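Local structure of MHC class I antigen (Ctenopharyngodon idella, 5H5Z) at residues V255-Q259 and D260-R264; T199-P203 and S204-I208; K165-V168 and A169-K172. The protein probably presents peptides to T cells as the heavy chain of a class I MHC complex with beta-2-microglobulin. All coordinates share one frame; numbering follows the deposited sequence.

Interaction 1 of 3, residues V255-Q259 and D260-R264; sequences VVEHQ and DKTIR
The first torsions of Val255 and Arg264 bring CG2 of the valine and the guanidinium of the arginine together on one face of the sheet. CG1 of Val255 lies anti to its N (chi1 -178°), which leaves CG2 beside the N, where the arginine meets it. Arg264 runs straight to CD, then bends at chi3 (-64°) and swings its guanidinium across. One face of that flat group rests on Val255 CG2, off centre, with NH1 3.5 Å from CG2. The other methyl of Val255, CG1, reaches Thr262 CG2 at 4.0 Å. Glu257 joins the same row, its CG 3.8 Å from Thr262 CG2, so the Thr262 methyl sits between Val255 and Glu257.

The backbone is a tight antiparallel hairpin closed by a type I' turn from His258 to Lys261. Val256 and Ile263 form a hydrogen-bonded pair. Val256 N reaches Ile263 O at 2.8 Å and is nearly straight (171°). His258 and Lys261 form the next such pair. His258 N bonds to Lys261 O at 2.9 Å, while the return bond from Lys261 N to His258 O is longer, 3.1 Å, with the donor well above the carbonyl plane. Over the turn, one water accepts from Asp260 N and donates to Glu257 OE1, tying the carboxylate to the loop. Gln259 CG folds back over one face of the His258 ring.

Val255, Glu257, Thr262 and Arg264 share one face of the sheet, and Val256, His258, Lys261 and Ile263 the other. Val256 packs into the immunoglobulin core on Cys196 and Ala198. Val183 of strand 182-187 touches both Val256 and Ile263. Arg264 NH1 also bonds to Ser253 and Gln211. Strand 261-266 is an edge strand of its sheet within this chain, while strand 252-258 pairs on its far side with strand 207-212.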
loop_
_atom_site.group_PDB
_atom_site.type_symbol
_atom_site.label_atom_id
_atom_site.label_comp_id
_atom_site.label_asym_id
_atom_site.label_seq_id
_atom_site.Cartn_x
_atom_site.Cartn_y
_atom_site.Cartn_z
ATOM N N VAL A 255 -16.668 -15.064 14.492
ATOM C CA VAL A 255 -17.531 -14.771 13.352
ATOM C C VAL A 255 -16.815 -13.797 12.417
ATOM O O VAL A 255 -16.411 -12.708 12.831
ATOM C CB VAL A 255 -18.907 -14.208 13.785
ATOM C CG1 VAL A 255 -19.797 -13.967 12.570
ATOM C CG2 VAL A 255 -19.602 -15.153 14.761
ATOM N N VAL A 256 -16.642 -14.209 11.164
ATOM C CA VAL A 256 -16.055 -13.345 10.139
ATOM C C VAL A 256 -17.128 -12.937 9.135
ATOM O O VAL A 256 -17.745 -13.794 8.488
ATOM C CB VAL A 256 -14.868 -14.017 9.410
ATOM C CG1 VAL A 256 -14.286 -13.083 8.362
ATOM C CG2 VAL A 256 -13.786 -14.413 10.400
ATOM N N GLU A 257 -17.353 -11.629 9.021
ATOM C CA GLU A 257 -18.338 -11.088 8.085
ATOM C C GLU A 257 -17.679 -10.325 6.935
ATOM O O GLU A 257 -16.847 -9.447 7.151
ATOM C CB GLU A 257 -19.358 -10.197 8.804
ATOM C CG GLU A 257 -20.516 -9.763 7.907
ATOM C CD GLU A 257 -21.594 -8.986 8.642
ATOM O OE1 GLU A 257 -22.202 -8.094 8.020
ATOM O OE2 GLU A 257 -21.837 -9.259 9.836
ATOM N N HIS A 258 -18.077 -10.666 5.712
ATOM C CA HIS A 258 -17.553 -10.036 4.503
ATOM C C HIS A 258 -18.653 -10.067 3.459
ATOM O O HIS A 258 -19.257 -11.116 3.231
ATOM C CB HIS A 258 -16.322 -10.804 4.013
ATOM C CG HIS A 258 -15.733 -10.286 2.735
ATOM N ND1 HIS A 258 -14.886 -9.198 2.688
ATOM C CD2 HIS A 258 -15.836 -10.735 1.463
ATOM C CE1 HIS A 258 -14.513 -8.987 1.439
ATOM N NE2 HIS A 258 -15.074 -9.907 0.677
ATOM N N GLN A 259 -18.922 -8.914 2.845
ATOM C CA GLN A 259 -19.976 -8.790 1.830
ATOM C C GLN A 259 -21.319 -9.389 2.286
ATOM O O GLN A 259 -21.915 -10.206 1.581
ATOM C CB GLN A 259 -19.520 -9.405 0.495
ATOM C CG GLN A 259 -18.299 -8.739 -0.122
ATOM C CD GLN A 259 -18.550 -7.293 -0.505
ATOM O OE1 GLN A 259 -19.510 -6.984 -1.213
ATOM N NE2 GLN A 259 -17.685 -6.397 -0.038
ATOM N N ASP A 260 -21.767 -8.985 3.477
ATOM C CA ASP A 260 -23.074 -9.381 4.049
ATOM C C ASP A 260 -23.252 -10.884 4.298
ATOM O O ASP A 260 -24.381 -11.370 4.448
ATOM C CB ASP A 260 -24.232 -8.845 3.194
ATOM C CG ASP A 260 -24.044 -7.395 2.804
ATOM O OD1 ASP A 260 -23.844 -6.548 3.706
ATOM O OD2 ASP A 260 -24.090 -7.108 1.586
ATOM N N LYS A 261 -22.135 -11.606 4.340
ATOM C CA LYS A 261 -22.135 -13.050 4.557
ATOM C C LYS A 261 -21.191 -13.373 5.705
ATOM O O LYS A 261 -20.169 -12.703 5.873
ATOM C CB LYS A 261 -21.719 -13.785 3.277
ATOM C CG LYS A 261 -22.670 -13.562 2.105
ATOM C CD LYS A 261 -22.170 -14.198 0.811
ATOM C CE LYS A 261 -22.459 -15.692 0.759
ATOM N NZ LYS A 261 -23.917 -15.998 0.651
ATOM N N THR A 262 -21.537 -14.387 6.497
ATOM C CA THR A 262 -20.759 -14.723 7.690
ATOM C C THR A 262 -20.237 -16.155 7.675
ATOM O O THR A 262 -20.908 -17.072 7.192
ATOM C CB THR A 262 -21.572 -14.520 8.987
ATOM O OG1 THR A 262 -22.812 -15.231 8.891
ATOM C CG2 THR A 262 -21.850 -13.047 9.236
ATOM N N ILE A 263 -19.029 -16.324 8.206
ATOM C CA ILE A 263 -18.424 -17.631 8.437
ATOM C C ILE A 263 -18.150 -17.724 9.944
ATOM O O ILE A 263 -17.690 -16.754 10.548
ATOM C CB ILE A 263 -17.128 -17.808 7.604
ATOM C CG1 ILE A 263 -17.415 -17.555 6.113
ATOM C CG2 ILE A 263 -16.551 -19.206 7.792
ATOM C CD1 ILE A 263 -16.191 -17.326 5.245
ATOM N N ARG A 264 -18.470 -18.867 10.552
ATOM C CA ARG A 264 -18.263 -19.070 11.984
ATOM C C ARG A 264 -17.317 -20.246 12.249
ATOM O O ARG A 264 -17.452 -21.310 11.646
ATOM C CB ARG A 264 -19.609 -19.286 12.695
ATOM C CG ARG A 264 -19.528 -19.382 14.216
ATOM C CD ARG A 264 -20.881 -19.696 14.844
ATOM N NE ARG A 264 -21.861 -18.631 14.618
ATOM C CZ ARG A 264 -22.099 -17.622 15.455
ATOM N NH1 ARG A 264 -21.429 -17.518 16.600
ATOM N NH2 ARG A 264 -23.014 -16.710 15.145
HETATM O O HOH W 1 -20.928 -7.230 5.580
#

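Interaction 2 of 3, residues T199-P203 and S204-I208; sequences TGFYP and SGVTI
Phe201 and Val206 make the main side-chain contact of this bend. Val206 CB stands over one face of the phenyl ring, a CH-pi contact 4.2 Å from the centroid of the Phe201 ring and 28° off its normal. Val206 CG1 comes closer to the rim, 3.5 Å from Phe201 CZ. The two side chains cross at about a right angle. At the ring edge, near its plane, Ser204 O lies 3.3 Å from Phe201 CE1.

Torsions place both partners. Phe201 CG sits between its backbone N and carbonyl carbon (chi1 56°), which brings the ring to Ser204 O and Val206. Val206 CG1 takes the corresponding place at chi1 73°. The peptide bond before Pro203 is cis, and the chain turns through Pro203 to Gly205.

Further out, Gly200 and Phe201 both face Phe234 in a G1 beta bulge, where the glycine has a positive phi. The bulge ends strand 194-201 at a corner, and the chain crosses to strand 207-212 of the other sheet of the immunoglobulin domain. Leu226 and Pro181 also touch the Phe201 side chain. Val206 packs on Val256. Thr199 OG1 bonds to Asn229 and to the backbone of His13 of beta-2-microglobulin, so the start of the bend borders the partner subunit.

No hydrogen bond joins residues 199-203 to residues 204-208. The contact is largely dispersion between the ring and Val206 CB and CG1, with a carbonyl oxygen at the ring edge, where the partial positive charge of the C-H bonds should suit it.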
loop_
_atom_site.group_PDB
_atom_site.type_symbol
_atom_site.label_atom_id
_atom_site.label_comp_id
_atom_site.label_asym_id
_atom_site.label_seq_id
_atom_site.Cartn_x
_atom_site.Cartn_y
_atom_site.Cartn_z
ATOM N N THR A 199 -8.142 -14.675 5.480
ATOM C CA THR A 199 -7.221 -14.338 4.390
ATOM C C THR A 199 -7.822 -14.550 2.999
ATOM O O THR A 199 -8.755 -15.341 2.826
ATOM C CB THR A 199 -5.886 -15.113 4.496
ATOM O OG1 THR A 199 -4.901 -14.495 3.654
ATOM C CG2 THR A 199 -6.047 -16.588 4.095
ATOM N N GLY A 200 -7.273 -13.842 2.016
ATOM C CA GLY A 200 -7.599 -14.078 0.614
ATOM C C GLY A 200 -8.838 -13.363 0.124
ATOM O O GLY A 200 -9.366 -13.687 -0.935
ATOM N N PHE A 201 -9.299 -12.382 0.889
ATOM C CA PHE A 201 -10.547 -11.708 0.571
ATOM C C PHE A 201 -10.351 -10.385 -0.180
ATOM O O PHE A 201 -9.311 -9.726 -0.069
ATOM C CB PHE A 201 -11.413 -11.521 1.829
ATOM C CG PHE A 201 -10.727 -10.777 2.942
ATOM C CD1 PHE A 201 -10.759 -9.387 2.993
ATOM C CD2 PHE A 201 -10.054 -11.470 3.953
ATOM C CE1 PHE A 201 -10.132 -8.702 4.026
ATOM C CE2 PHE A 201 -9.421 -10.788 4.982
ATOM C CZ PHE A 201 -9.458 -9.401 5.017
ATOM N N TYR A 202 -11.370 -10.033 -0.957
ATOM C CA TYR A 202 -11.454 -8.753 -1.651
ATOM C C TYR A 202 -12.935 -8.451 -1.859
ATOM O O TYR A 202 -13.690 -9.363 -2.198
ATOM C CB TYR A 202 -10.732 -8.823 -2.998
ATOM C CG TYR A 202 -10.539 -7.476 -3.646
ATOM C CD1 TYR A 202 -11.522 -6.928 -4.481
ATOM C CD2 TYR A 202 -9.369 -6.743 -3.433
ATOM C CE1 TYR A 202 -11.347 -5.688 -5.068
ATOM C CE2 TYR A 202 -9.182 -5.499 -4.029
ATOM C CZ TYR A 202 -10.174 -4.982 -4.841
ATOM O OH TYR A 202 -9.996 -3.753 -5.431
ATOM N N PRO A 203 -13.369 -7.186 -1.645
ATOM C CA PRO A 203 -12.633 -5.983 -1.208
ATOM C C PRO A 203 -12.114 -6.078 0.228
ATOM O O PRO A 203 -12.374 -7.062 0.922
ATOM C CB PRO A 203 -13.673 -4.857 -1.326
ATOM C CG PRO A 203 -14.786 -5.414 -2.139
ATOM C CD PRO A 203 -14.792 -6.885 -1.875
ATOM N N SER A 204 -11.399 -5.051 0.673
ATOM C CA SER A 204 -10.616 -5.145 1.912
ATOM C C SER A 204 -11.406 -5.084 3.223
ATOM O O SER A 204 -10.908 -5.531 4.259
ATOM C CB SER A 204 -9.501 -4.098 1.917
ATOM O OG SER A 204 -10.037 -2.811 2.139
ATOM N N GLY A 205 -12.619 -4.534 3.190
ATOM C CA GLY A 205 -13.439 -4.416 4.401
ATOM C C GLY A 205 -13.877 -5.763 4.959
ATOM O O GLY A 205 -14.513 -6.547 4.258
ATOM N N VAL A 206 -13.527 -6.036 6.217
ATOM C CA VAL A 206 -13.922 -7.286 6.882
ATOM C C VAL A 206 -14.229 -7.034 8.363
ATOM O O VAL A 206 -13.612 -6.177 8.992
ATOM C CB VAL A 206 -12.858 -8.402 6.688
ATOM C CG1 VAL A 206 -11.599 -8.143 7.517
ATOM C CG2 VAL A 206 -13.433 -9.772 7.012
ATOM N N THR A 207 -15.201 -7.763 8.908
ATOM C CA THR A 207 -15.535 -7.641 10.322
ATOM C C THR A 207 -15.309 -8.974 11.021
ATOM O O THR A 207 -15.930 -9.981 10.673
ATOM C CB THR A 207 -16.980 -7.139 10.532
ATOM O OG1 THR A 207 -17.142 -5.879 9.873
ATOM C CG2 THR A 207 -17.287 -6.958 12.014
ATOM N N ILE A 208 -14.400 -8.975 11.995
ATOM C CA ILE A 208 -14.105 -10.173 12.772
ATOM C C ILE A 208 -14.571 -9.920 14.193
ATOM O O ILE A 208 -14.199 -8.920 14.804
ATOM C CB ILE A 208 -12.601 -10.524 12.765
ATOM C CG1 ILE A 208 -12.089 -10.666 11.331
ATOM C CG2 ILE A 208 -12.337 -11.797 13.562
ATOM C CD1 ILE A 208 -10.597 -10.881 11.207
#

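Interaction 3 of 3, residues K165-V168 and A169-K172; sequences KKYV and AYGK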
loop_
_atom_site.group_PDB
_atom_site.type_symbol
_atom_site.label_atom_id
_atom_site.label_comp_id
_atom_site.label_asym_id
_atom_site.label_seq_id
_atom_site.Cartn_x
_atom_site.Cartn_y
_atom_site.Cartn_z
ATOM N N LYS A 165 -13.097 5.682 -16.231
ATOM C CA LYS A 165 -14.212 4.928 -16.819
ATOM C C LYS A 165 -13.745 3.840 -17.805
ATOM O O LYS A 165 -14.262 2.711 -17.789
ATOM C CB LYS A 165 -15.234 5.872 -17.463
ATOM C CG LYS A 165 -16.032 6.684 -16.448
ATOM C CD LYS A 165 -16.943 7.704 -17.113
ATOM C CE LYS A 165 -17.750 8.456 -16.064
ATOM N NZ LYS A 165 -18.338 9.712 -16.602
ATOM N N LYS A 166 -12.764 4.174 -18.642
ATOM C CA LYS A 166 -12.171 3.204 -19.565
ATOM C C LYS A 166 -11.499 2.050 -18.819
ATOM O O LYS A 166 -11.698 0.886 -19.175
ATOM C CB LYS A 166 -11.168 3.871 -20.517
ATOM C CG LYS A 166 -11.765 4.751 -21.603
ATOM C CD LYS A 166 -10.653 5.535 -22.289
ATOM C CE LYS A 166 -10.862 5.622 -23.787
ATOM N NZ LYS A 166 -10.668 4.307 -24.463
ATOM N N TYR A 167 -10.712 2.377 -17.787
ATOM C CA TYR A 167 -9.995 1.367 -17.002
ATOM C C TYR A 167 -10.947 0.430 -16.272
ATOM O O TYR A 167 -10.701 -0.779 -16.198
ATOM C CB TYR A 167 -9.027 2.018 -15.995
ATOM C CG TYR A 167 -7.960 2.904 -16.620
ATOM C CD1 TYR A 167 -7.456 2.637 -17.901
ATOM C CD2 TYR A 167 -7.443 3.997 -15.923
ATOM C CE1 TYR A 167 -6.479 3.440 -18.471
ATOM C CE2 TYR A 167 -6.464 4.816 -16.493
ATOM C CZ TYR A 167 -5.987 4.528 -17.762
ATOM O OH TYR A 167 -5.016 5.320 -18.333
ATOM N N VAL A 168 -12.033 0.989 -15.739
ATOM C CA VAL A 168 -13.035 0.200 -15.017
ATOM C C VAL A 168 -13.672 -0.822 -15.964
ATOM O O VAL A 168 -13.850 -1.977 -15.587
ATOM C CB VAL A 168 -14.086 1.086 -14.305
ATOM C CG1 VAL A 168 -15.208 0.244 -13.703
ATOM C CG2 VAL A 168 -13.421 1.903 -13.205
ATOM N N ALA A 169 -13.969 -0.405 -17.197
ATOM C CA ALA A 169 -14.485 -1.327 -18.213
ATOM C C ALA A 169 -13.461 -2.396 -18.611
ATOM O O ALA A 169 -13.801 -3.579 -18.710
ATOM C CB ALA A 169 -14.985 -0.565 -19.434
ATOM N N TYR A 170 -12.212 -1.984 -18.834
ATOM C CA TYR A 170 -11.125 -2.926 -19.127
ATOM C C TYR A 170 -10.992 -3.998 -18.045
ATOM O O TYR A 170 -10.863 -5.184 -18.350
ATOM C CB TYR A 170 -9.771 -2.215 -19.226
ATOM C CG TYR A 170 -9.593 -1.206 -20.340
ATOM C CD1 TYR A 170 -10.416 -1.198 -21.475
ATOM C CD2 TYR A 170 -8.563 -0.277 -20.271
ATOM C CE1 TYR A 170 -10.220 -0.274 -22.491
ATOM C CE2 TYR A 170 -8.358 0.651 -21.278
ATOM C CZ TYR A 170 -9.187 0.651 -22.381
ATOM O OH TYR A 170 -8.964 1.577 -23.367
ATOM N N GLY A 171 -11.013 -3.573 -16.783
ATOM C CA GLY A 171 -10.765 -4.484 -15.669
ATOM C C GLY A 171 -11.984 -4.824 -14.833
ATOM O O GLY A 171 -11.845 -5.214 -13.680
ATOM N N LYS A 172 -13.172 -4.695 -15.423
ATOM C CA LYS A 172 -14.440 -4.838 -14.699
ATOM C C LYS A 172 -14.506 -6.070 -13.802
ATOM O O LYS A 172 -14.805 -5.960 -12.607
ATOM C CB LYS A 172 -15.624 -4.836 -15.674
ATOM C CG LYS A 172 -16.975 -4.688 -14.995
ATOM C CD LYS A 172 -18.112 -4.926 -15.971
ATOM C CE LYS A 172 -19.444 -5.135 -15.263
ATOM N NZ LYS A 172 -19.930 -3.910 -14.565
HETATM O O HOH W 2 -12.181 2.052 -24.197
#
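The Tyr170 ring has the carbonyl oxygen of Lys166 over one face, 3.2 Å above its plane and displaced toward the rim. CD2 of the same ring meets the edge of the Tyr167 ring, lying near that ring's plane, 3.9 Å from Tyr167 CD1. This is the last turn of helix 148-170, one of the helices of the MHC class I peptide-binding platform.

Tyr167 and Tyr170 both place CG anti to their carbonyl carbons (chi1 -59° and -64°), and their side chains then cross at a slant. Tyr167 is buried. Its OH bonds to Tyr57 and to the backbone of the bound peptide, which puts it in the groove. Tyr170 instead packs on Trp48, and its OH bonds to Glu53.

Lys166 runs alongside Tyr170, pointing the same way. The helix itself is held by backbone bonds. Tyr170 N reaches Lys166 O at 2.9 Å, so this oxygen accepts a bond and also lies over the ring. Gly171 N bonds to Tyr167 O at 2.9 Å. Gly171 then leaves helical geometry and serves as N-cap residue of helix 172-175. Lys172 NZ forms a salt bridge with Glu176 OE2. At the solvent side, Lys166 NZ makes a weak 3.4 Å bond to Tyr170 OH and donates to a water 2.7 Å from NZ.

Interactions 1 and 2 belong to the immunoglobulin domain and touch each other. Their segments reach neighbouring strands of one sheet, and Glu257 N to Thr207 O is a probable hydrogen bond of 2.7 Å. The imidazole of His258 also bonds to Gly205 O. Interaction 3 lies in the peptide-binding part, its centre about 28 Å from that of interaction 1 and 23 Å from that of interaction 2. Interactions 1 and 2 are surface contacts, while interaction 3 is partly buried. Strand pairing dominates interaction 1, ring-to-methyl packing interaction 2. Interaction 3 combines helical bonds with two tyrosines, one hydrogen-bonded to the peptide.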